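Local coordinates for protein short chain dehydrogenase (Rhodopseudomonas palustris, PDB 3H7A) that probably catalyses an NAD(P)-dependent oxidation or reduction, as a member of the short-chain dehydrogenase/reductase family with a Rossmann fold, at residues B[63-68]-B[115-120]; B[86-91]-B[136-141]. All coordinates share one frame; numbering follows the deposited sequence.

Overall arrangement
Both contacts belong to one Rossmann-type domain whose central parallel sheet is flanked by helices. Contact 2 pairs neighbouring strands 84-89 and 135-142 near the centre of the chain and is held by regular backbone hydrogen bonds between buried residues. Contact 1, also buried, lies further out: the loop leading from strand 57-62 into helix 68-81 meets helix 104-132, and weak indole hydrogen bonds and small apolar groups do the work, beside a second subunit. Helix 104-132 is the connection between the two strands of contact 2, and the contacts meet directly where Phe89 packs on Ala117 and Gly118, and Phe139 on Gly118; their centres lie about 12 Å apart.

Contact 1 of 2, residues B[63-68]-B[115-120]; sequences LDARNE and CWAGFV
The indole of Trp116 presents its NE1 edge to the loop 63-68 and reaches two acceptors at once. NE1 gives a weak hydrogen bond to Arg66 O at 3.1 Å and another weak one to Glu68 OE1 at 3.3 Å; with N-H angles of 132° and 137° a single proton is shared, pointing straight at neither oxygen. The ring gets there because its CG stands anti to the backbone N (chi1 163°), throwing the indole outward from the helix toward the loop. Glu68 bends back to meet it: its CG lies between the backbone N and the carbonyl carbon and the chain turns again at chi2, bringing the carboxylate to the ring edge with its plane almost perpendicular to the indole. Glu68 CB also touches Val120 CG1 at 3.9 Å, while the other methyl, CG2, lies over one face of the Trp116 ring, offset toward its rim. With an alanine in place of Trp116, Arg66 O and Glu68 OE1 would probably lose their shared donor, and a gap would be likely to open beside Val120. Alanines suit the tight approach of loop and helix: Ala65 CB meets Ala117 CB at 3.8 Å, and Ala65 O lies 3.1 Å from Ala117 CB, which the small methyl permits. A type I turn from Asp64 to Asn67, closed by Asn67 N to Asp64 O, shapes the loop; within it Arg66 NE forms a salt bridge with Asp64 OD1 at 3.2 Å. The side-chain OD1 of Asn67, at the N-cap of helix 68-81, accepts from Asp69 N. Val120 reaches Val71 and Thr72 of that helix, Ala65 touches Ile13 of strand 9-13, and Trp116 packs on Arg108 of the second subunit, placing this junction beside the subunit interface.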
ATOM      1  N   LEU B  63      24.246  26.328  -1.744  1.00 33.18           N
ATOM      2  CA  LEU B  63      24.148  25.065  -2.468  1.00 31.28           C
ATOM      3  C   LEU B  63      22.862  25.017  -3.259  1.00 28.44           C
ATOM      4  O   LEU B  63      21.770  25.154  -2.707  1.00 32.40           O
ATOM      5  CB  LEU B  63      24.218  23.866  -1.503  1.00 30.04           C
ATOM      6  CG  LEU B  63      23.835  22.481  -2.048  1.00 31.60           C
ATOM      7  CD1 LEU B  63      24.897  21.957  -2.998  1.00 31.80           C
ATOM      8  CD2 LEU B  63      23.532  21.462  -0.921  1.00 29.14           C
ATOM      9  N   ASP B  64      23.010  24.826  -4.561  1.00 36.17           N
ATOM     10  CA  ASP B  64      21.878  24.545  -5.416  1.00 34.45           C
ATOM     11  C   ASP B  64      21.867  23.045  -5.703  1.00 31.57           C
ATOM     12  O   ASP B  64      22.635  22.545  -6.528  1.00 32.09           O
ATOM     13  CB  ASP B  64      21.955  25.364  -6.702  1.00 36.06           C
ATOM     14  CG  ASP B  64      20.768  25.133  -7.614  1.00 43.34           C
ATOM     15  OD1 ASP B  64      19.683  24.738  -7.132  1.00 45.82           O
ATOM     16  OD2 ASP B  64      20.925  25.359  -8.826  1.00 51.26           O
ATOM     17  N   ALA B  65      20.958  22.347  -5.029  1.00 30.74           N
ATOM     18  CA  ALA B  65      20.926  20.888  -5.026  1.00 26.84           C
ATOM     19  C   ALA B  65      20.589  20.262  -6.374  1.00 27.63           C
ATOM     20  O   ALA B  65      20.901  19.096  -6.594  1.00 28.89           O
ATOM     21  CB  ALA B  65      19.995  20.383  -3.935  1.00 33.77           C
ATOM     22  N   ARG B  66      20.001  21.039  -7.289  1.00 23.29           N
ATOM     23  CA  ARG B  66      19.820  20.598  -8.676  1.00 28.90           C
ATOM     24  C   ARG B  66      21.152  20.366  -9.377  1.00 31.46           C
ATOM     25  O   ARG B  66      21.235  19.574 -10.309  1.00 36.51           O
ATOM     26  CB  ARG B  66      19.030  21.620  -9.482  1.00 29.88           C
ATOM     27  CG  ARG B  66      17.628  21.850  -9.002  1.00 35.58           C
ATOM     28  CD  ARG B  66      16.983  22.966  -9.787  1.00 40.44           C
ATOM     29  NE  ARG B  66      17.640  24.241  -9.532  1.00 51.47           N
ATOM     30  CZ  ARG B  66      17.071  25.425  -9.713  1.00 58.77           C
ATOM     31  NH1 ARG B  66      15.816  25.513 -10.146  1.00 58.27           N
ATOM     32  NH2 ARG B  66      17.759  26.526  -9.445  1.00 59.60           N
ATOM     33  N   ASN B  67      22.187  21.074  -8.930  1.00 32.34           N
ATOM     34  CA  ASN B  67      23.505  21.019  -9.548  1.00 32.51           C
ATOM     35  C   ASN B  67      24.330  19.878  -8.934  1.00 26.02           C
ATOM     36  O   ASN B  67      24.796  19.971  -7.795  1.00 31.90           O
ATOM     37  CB  ASN B  67      24.184  22.391  -9.398  1.00 31.79           C
ATOM     38  CG  ASN B  67      25.413  22.567 -10.291  1.00 49.03           C
ATOM     39  OD1 ASN B  67      26.214  21.650 -10.497  1.00 35.73           O
ATOM     40  ND2 ASN B  67      25.573  23.778 -10.809  1.00 56.28           N
ATOM     41  N   GLU B  68      24.507  18.806  -9.703  1.00 25.10           N
ATOM     42  CA  GLU B  68      25.167  17.587  -9.220  1.00 25.11           C
ATOM     43  C   GLU B  68      26.626  17.785  -8.825  1.00 29.96           C
ATOM     44  O   GLU B  68      27.144  17.055  -7.987  1.00 25.32           O
ATOM     45  CB  GLU B  68      25.044  16.453 -10.242  1.00 26.47           C
ATOM     46  CG  GLU B  68      25.633  16.738 -11.626  1.00 28.75           C
ATOM     47  CD  GLU B  68      24.658  17.424 -12.577  1.00 35.16           C
ATOM     48  OE1 GLU B  68      23.599  17.916 -12.128  1.00 31.32           O
ATOM     49  OE2 GLU B  68      24.966  17.472 -13.782  1.00 36.97           O
ATOM     50  N   CYS B 115      13.863  15.184  -6.703  1.00 22.64           N
ATOM     51  CA  CYS B 115      14.112  13.790  -6.994  1.00 17.39           C
ATOM     52  C   CYS B 115      15.557  13.522  -7.445  1.00 17.78           C
ATOM     53  O   CYS B 115      16.263  12.715  -6.837  1.00 24.89           O
ATOM     54  CB  CYS B 115      13.135  13.290  -8.051  1.00 19.55           C
ATOM     55  SG  CYS B 115      13.440  11.534  -8.397  1.00 17.84           S
ATOM     56  N   TRP B 116      15.966  14.214  -8.509  1.00 22.84           N
ATOM     57  CA  TRP B 116      17.316  14.159  -9.061  1.00 19.10           C
ATOM     58  C   TRP B 116      18.320  14.540  -7.993  1.00 23.54           C
ATOM     59  O   TRP B 116      19.272  13.820  -7.744  1.00 19.73           O
ATOM     60  CB  TRP B 116      17.417  15.109 -10.263  1.00 24.93           C
ATOM     61  CG  TRP B 116      18.825  15.473 -10.683  1.00 25.23           C
ATOM     62  CD1 TRP B 116      19.450  16.680 -10.516  1.00 21.45           C
ATOM     63  CD2 TRP B 116      19.771  14.619 -11.342  1.00 21.57           C
ATOM     64  NE1 TRP B 116      20.729  16.625 -11.026  1.00 25.11           N
ATOM     65  CE2 TRP B 116      20.948  15.374 -11.539  1.00 21.82           C
ATOM     66  CE3 TRP B 116      19.738  13.291 -11.784  1.00 27.95           C
ATOM     67  CZ2 TRP B 116      22.079  14.842 -12.155  1.00 28.61           C
ATOM     68  CZ3 TRP B 116      20.856  12.766 -12.401  1.00 25.42           C
ATOM     69  CH2 TRP B 116      22.016  13.542 -12.579  1.00 18.81           C
ATOM     70  N   ALA B 117      18.057  15.642  -7.312  1.00 18.17           N
ATOM     71  CA  ALA B 117      18.954  16.110  -6.263  1.00 22.22           C
ATOM     72  C   ALA B 117      19.110  15.085  -5.151  1.00 22.16           C
ATOM     73  O   ALA B 117      20.195  14.944  -4.573  1.00 30.24           O
ATOM     74  CB  ALA B 117      18.446  17.398  -5.711  1.00 22.49           C
ATOM     75  N   GLY B 118      18.031  14.357  -4.866  1.00 18.08           N
ATOM     76  CA  GLY B 118      18.028  13.317  -3.861  1.00 17.88           C
ATOM     77  C   GLY B 118      18.810  12.111  -4.283  1.00 21.51           C
ATOM     78  O   GLY B 118      19.507  11.517  -3.474  1.00 26.69           O
ATOM     79  N   PHE B 119      18.676  11.736  -5.551  1.00 22.00           N
ATOM     80  CA  PHE B 119      19.459  10.633  -6.103  1.00 19.05           C
ATOM     81  C   PHE B 119      20.954  10.920  -6.002  1.00 23.52           C
ATOM     82  O   PHE B 119      21.725  10.044  -5.615  1.00 21.27           O
ATOM     83  CB  PHE B 119      19.069  10.355  -7.558  1.00 21.26           C
ATOM     84  CG  PHE B 119      20.094   9.531  -8.318  1.00 22.90           C
ATOM     85  CD1 PHE B 119      20.264   8.183  -8.038  1.00 20.54           C
ATOM     86  CD2 PHE B 119      20.876  10.117  -9.305  1.00 25.23           C
ATOM     87  CE1 PHE B 119      21.202   7.423  -8.727  1.00 23.26           C
ATOM     88  CE2 PHE B 119      21.826   9.373  -9.998  1.00 15.99           C
ATOM     89  CZ  PHE B 119      21.986   8.022  -9.707  1.00 16.81           C
ATOM     90  N   VAL B 120      21.356  12.141  -6.341  1.00 25.91           N
ATOM     91  CA  VAL B 120      22.776  12.480  -6.378  1.00 20.43           C
ATOM     92  C   VAL B 120      23.315  12.539  -4.964  1.00 22.88           C
ATOM     93  O   VAL B 120      24.352  11.934  -4.678  1.00 18.38           O
ATOM     94  CB  VAL B 120      23.070  13.767  -7.181  1.00 19.88           C
ATOM     95  CG1 VAL B 120      24.560  14.121  -7.132  1.00 22.66           C
ATOM     96  CG2 VAL B 120      22.619  13.586  -8.644  1.00 17.69           C
TER

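Contact 2 of 2, residues B[86-91]-B[136-141]; sequences VTIFNV and KIFFTG
Chi1 of -178° sets the ring of Phe89 anti to its backbone N, whereas in Phe139 chi1 of -66° places CG beside the N, anti to the carbonyl carbon; the two side chains therefore diverge, and their closest approach is from Phe89 CB to Phe139 CD1 at 3.8 Å. These paired residues share a sheet face with Thr87 and Ile137. On the reverse face Ile88 CG1 packs on Phe138 CB at 4.1 Å, and Val86 CG1 extends the apolar patch along the Phe138 ring. Beta-branched and aromatic residues suit these places, as they favour extended backbone; Phe89, Ile137 and Phe139 fill the space between sheet and helices, whereas Val86, Ile88 and Phe138 pack on the neighbouring strands 9-13 and 178-185. The strands run parallel, 12° apart, in the alternating pattern of a parallel pair: Thr87 N to Lys136 O, Phe138 N to Thr87 O, Phe89 N to Phe138 O and Thr140 N to Phe89 O, each 2.9 Å. The bond from Phe138 N to Thr87 O is nearly straight. Past the end of strand 84-89 the contact turns polar. Asn90 OD1 lies 3.0 Å from Thr140 OG1, although that hydroxyl also bonds with Tyr223 OH, and Asn90 ND2 reaches Gly14 O. A water accepts from Val91 N at 3.1 Å and lies within bonding distance of Phe89 O and Thr140 O, bridging the two segments beyond the last backbone bond. Strand 9-13 continues the sheet beside 84-89, and strand 178-185 does so beside 135-142. Helices 104-132 and 153-173 cover the face bearing Phe89, Ile137 and Phe139, with Leu162 touching both phenylalanines; helix 104-132 joins the two strands as the crossover of a beta-alpha-beta unit in the Rossmann fold.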
ATOM      1  N   VAL B  86      25.871  11.141   8.659  1.00 29.59           N
ATOM      2  CA  VAL B  86      24.441  11.283   8.402  1.00 26.58           C
ATOM      3  C   VAL B  86      24.244  12.285   7.270  1.00 26.03           C
ATOM      4  O   VAL B  86      24.824  13.357   7.310  1.00 26.61           O
ATOM      5  CB  VAL B  86      23.676  11.764   9.665  1.00 25.27           C
ATOM      6  CG1 VAL B  86      22.159  11.855   9.413  1.00 21.06           C
ATOM      7  CG2 VAL B  86      23.936  10.851  10.845  1.00 18.34           C
ATOM      8  N   THR B  87      23.464  11.921   6.246  1.00 21.10           N
ATOM      9  CA  THR B  87      22.963  12.909   5.276  1.00 22.93           C
ATOM     10  C   THR B  87      21.450  13.018   5.427  1.00 22.04           C
ATOM     11  O   THR B  87      20.770  12.004   5.432  1.00 25.09           O
ATOM     12  CB  THR B  87      23.293  12.516   3.817  1.00 23.99           C
ATOM     13  OG1 THR B  87      24.704  12.588   3.617  1.00 25.71           O
ATOM     14  CG2 THR B  87      22.604  13.457   2.791  1.00 16.61           C
ATOM     15  N   ILE B  88      20.930  14.231   5.571  1.00 22.17           N
ATOM     16  CA  ILE B  88      19.492  14.423   5.594  1.00 21.84           C
ATOM     17  C   ILE B  88      19.122  15.284   4.401  1.00 23.60           C
ATOM     18  O   ILE B  88      19.554  16.439   4.292  1.00 19.57           O
ATOM     19  CB  ILE B  88      19.025  15.032   6.919  1.00 26.59           C
ATOM     20  CG1 ILE B  88      19.364  14.072   8.048  1.00 29.29           C
ATOM     21  CG2 ILE B  88      17.524  15.258   6.906  1.00 27.19           C
ATOM     22  CD1 ILE B  88      19.808  14.736   9.271  1.00 33.90           C
ATOM     23  N   PHE B  89      18.372  14.688   3.473  1.00 21.90           N
ATOM     24  CA  PHE B  89      17.929  15.374   2.271  1.00 19.92           C
ATOM     25  C   PHE B  89      16.520  15.923   2.469  1.00 24.76           C
ATOM     26  O   PHE B  89      15.548  15.173   2.539  1.00 26.71           O
ATOM     27  CB  PHE B  89      17.968  14.448   1.058  1.00 18.99           C
ATOM     28  CG  PHE B  89      17.574  15.129  -0.210  1.00 15.46           C
ATOM     29  CD1 PHE B  89      18.484  15.931  -0.902  1.00 12.63           C
ATOM     30  CD2 PHE B  89      16.261  15.019  -0.698  1.00 25.10           C
ATOM     31  CE1 PHE B  89      18.124  16.582  -2.080  1.00 20.20           C
ATOM     32  CE2 PHE B  89      15.881  15.678  -1.856  1.00 23.05           C
ATOM     33  CZ  PHE B  89      16.816  16.456  -2.562  1.00 21.03           C
ATOM     34  N   ASN B  90      16.426  17.242   2.539  1.00 28.11           N
ATOM     35  CA  ASN B  90      15.193  17.914   2.910  1.00 27.89           C
ATOM     36  C   ASN B  90      14.881  19.026   1.918  1.00 28.32           C
ATOM     37  O   ASN B  90      14.915  20.201   2.245  1.00 30.07           O
ATOM     38  CB  ASN B  90      15.338  18.468   4.329  1.00 25.71           C
ATOM     39  CG  ASN B  90      14.078  19.134   4.831  1.00 32.53           C
ATOM     40  OD1 ASN B  90      13.064  18.473   5.058  1.00 33.17           O
ATOM     41  ND2 ASN B  90      14.137  20.455   5.013  1.00 30.02           N
ATOM     42  N   VAL B  91      14.615  18.647   0.679  1.00 33.68           N
ATOM     43  CA  VAL B  91      14.332  19.624  -0.353  1.00 37.10           C
ATOM     44  C   VAL B  91      12.896  19.418  -0.831  1.00 43.00           C
ATOM     45  O   VAL B  91      12.604  18.516  -1.623  1.00 42.51           O
ATOM     46  CB  VAL B  91      15.373  19.568  -1.500  1.00 36.80           C
ATOM     47  CG1 VAL B  91      15.026  20.533  -2.586  1.00 39.55           C
ATOM     48  CG2 VAL B  91      16.760  19.898  -0.983  1.00 38.27           C
ATOM     49  N   LYS B 136      24.123   6.916   7.813  1.00 25.86           N
ATOM     50  CA  LYS B 136      22.663   6.999   7.749  0.50 25.32           C
ATOM     51  C   LYS B 136      22.274   8.029   6.694  1.00 24.99           C
ATOM     52  O   LYS B 136      22.834   9.119   6.643  1.00 23.63           O
ATOM     53  CB  LYS B 136      22.042   7.311   9.126  0.50 22.82           C
ATOM     54  CG  LYS B 136      22.324   6.234  10.217  0.50 24.17           C
ATOM     55  CD  LYS B 136      21.248   6.128  11.301  0.50 26.34           C
ATOM     56  CE  LYS B 136      21.422   4.854  12.166  0.50 22.95           C
ATOM     57  NZ  LYS B 136      20.215   4.523  13.014  0.50  8.15           N
ATOM     58  N   ILE B 137      21.333   7.660   5.825  1.00 24.92           N
ATOM     59  CA  ILE B 137      20.887   8.534   4.739  1.00 22.56           C
ATOM     60  C   ILE B 137      19.384   8.656   4.781  1.00 24.88           C
ATOM     61  O   ILE B 137      18.672   7.708   4.452  1.00 23.69           O
ATOM     62  CB  ILE B 137      21.261   7.993   3.340  1.00 18.59           C
ATOM     63  CG1 ILE B 137      22.749   7.644   3.268  1.00 22.26           C
ATOM     64  CG2 ILE B 137      20.858   9.014   2.277  1.00 21.58           C
ATOM     65  CD1 ILE B 137      23.178   6.940   2.004  1.00 23.39           C
ATOM     66  N   PHE B 138      18.917   9.833   5.175  1.00 19.94           N
ATOM     67  CA  PHE B 138      17.512  10.072   5.446  1.00 21.65           C
ATOM     68  C   PHE B 138      16.949  11.008   4.396  1.00 22.98           C
ATOM     69  O   PHE B 138      17.598  11.990   4.025  1.00 26.35           O
ATOM     70  CB  PHE B 138      17.354  10.697   6.839  1.00 20.66           C
ATOM     71  CG  PHE B 138      17.791   9.805   7.972  1.00 23.11           C
ATOM     72  CD1 PHE B 138      17.901   8.428   7.807  1.00 16.09           C
ATOM     73  CD2 PHE B 138      18.045  10.341   9.228  1.00 23.58           C
ATOM     74  CE1 PHE B 138      18.286   7.608   8.847  1.00 29.08           C
ATOM     75  CE2 PHE B 138      18.415   9.523  10.284  1.00 26.75           C
ATOM     76  CZ  PHE B 138      18.536   8.155  10.090  1.00 20.69           C
ATOM     77  N   PHE B 139      15.741  10.700   3.923  1.00 23.24           N
ATOM     78  CA  PHE B 139      15.059  11.489   2.910  1.00 19.93           C
ATOM     79  C   PHE B 139      13.732  11.984   3.460  1.00 20.61           C
ATOM     80  O   PHE B 139      12.968  11.197   4.011  1.00 27.35           O
ATOM     81  CB  PHE B 139      14.779  10.619   1.690  1.00 18.12           C
ATOM     82  CG  PHE B 139      16.019  10.164   0.968  1.00 19.30           C
ATOM     83  CD1 PHE B 139      16.649  11.006   0.053  1.00 23.76           C
ATOM     84  CD2 PHE B 139      16.538   8.886   1.181  1.00 21.24           C
ATOM     85  CE1 PHE B 139      17.796  10.596  -0.648  1.00 20.93           C
ATOM     86  CE2 PHE B 139      17.672   8.457   0.489  1.00 18.76           C
ATOM     87  CZ  PHE B 139      18.304   9.331  -0.434  1.00 18.69           C
ATOM     88  N   THR B 140      13.451  13.278   3.313  1.00 20.61           N
ATOM     89  CA  THR B 140      12.160  13.827   3.734  1.00 19.91           C
ATOM     90  C   THR B 140      11.107  13.655   2.653  1.00 18.49           C
ATOM     91  O   THR B 140      11.222  14.242   1.579  1.00 22.16           O
ATOM     92  CB  THR B 140      12.244  15.320   4.091  1.00 25.39           C
ATOM     93  OG1 THR B 140      13.240  15.521   5.103  1.00 27.11           O
ATOM     94  CG2 THR B 140      10.918  15.807   4.623  1.00 23.80           C
ATOM     95  N   GLY B 141      10.069  12.882   2.967  1.00 20.83           N
ATOM     96  CA  GLY B 141       8.944  12.647   2.056  1.00 17.77           C
ATOM     97  C   GLY B 141       7.717  13.440   2.449  1.00 24.05           C
ATOM     98  O   GLY B 141       7.745  14.190   3.417  1.00 19.32           O
TER
HETATM   99  O   HOH W   1      13.319  15.868   0.531  1.00 26.14           O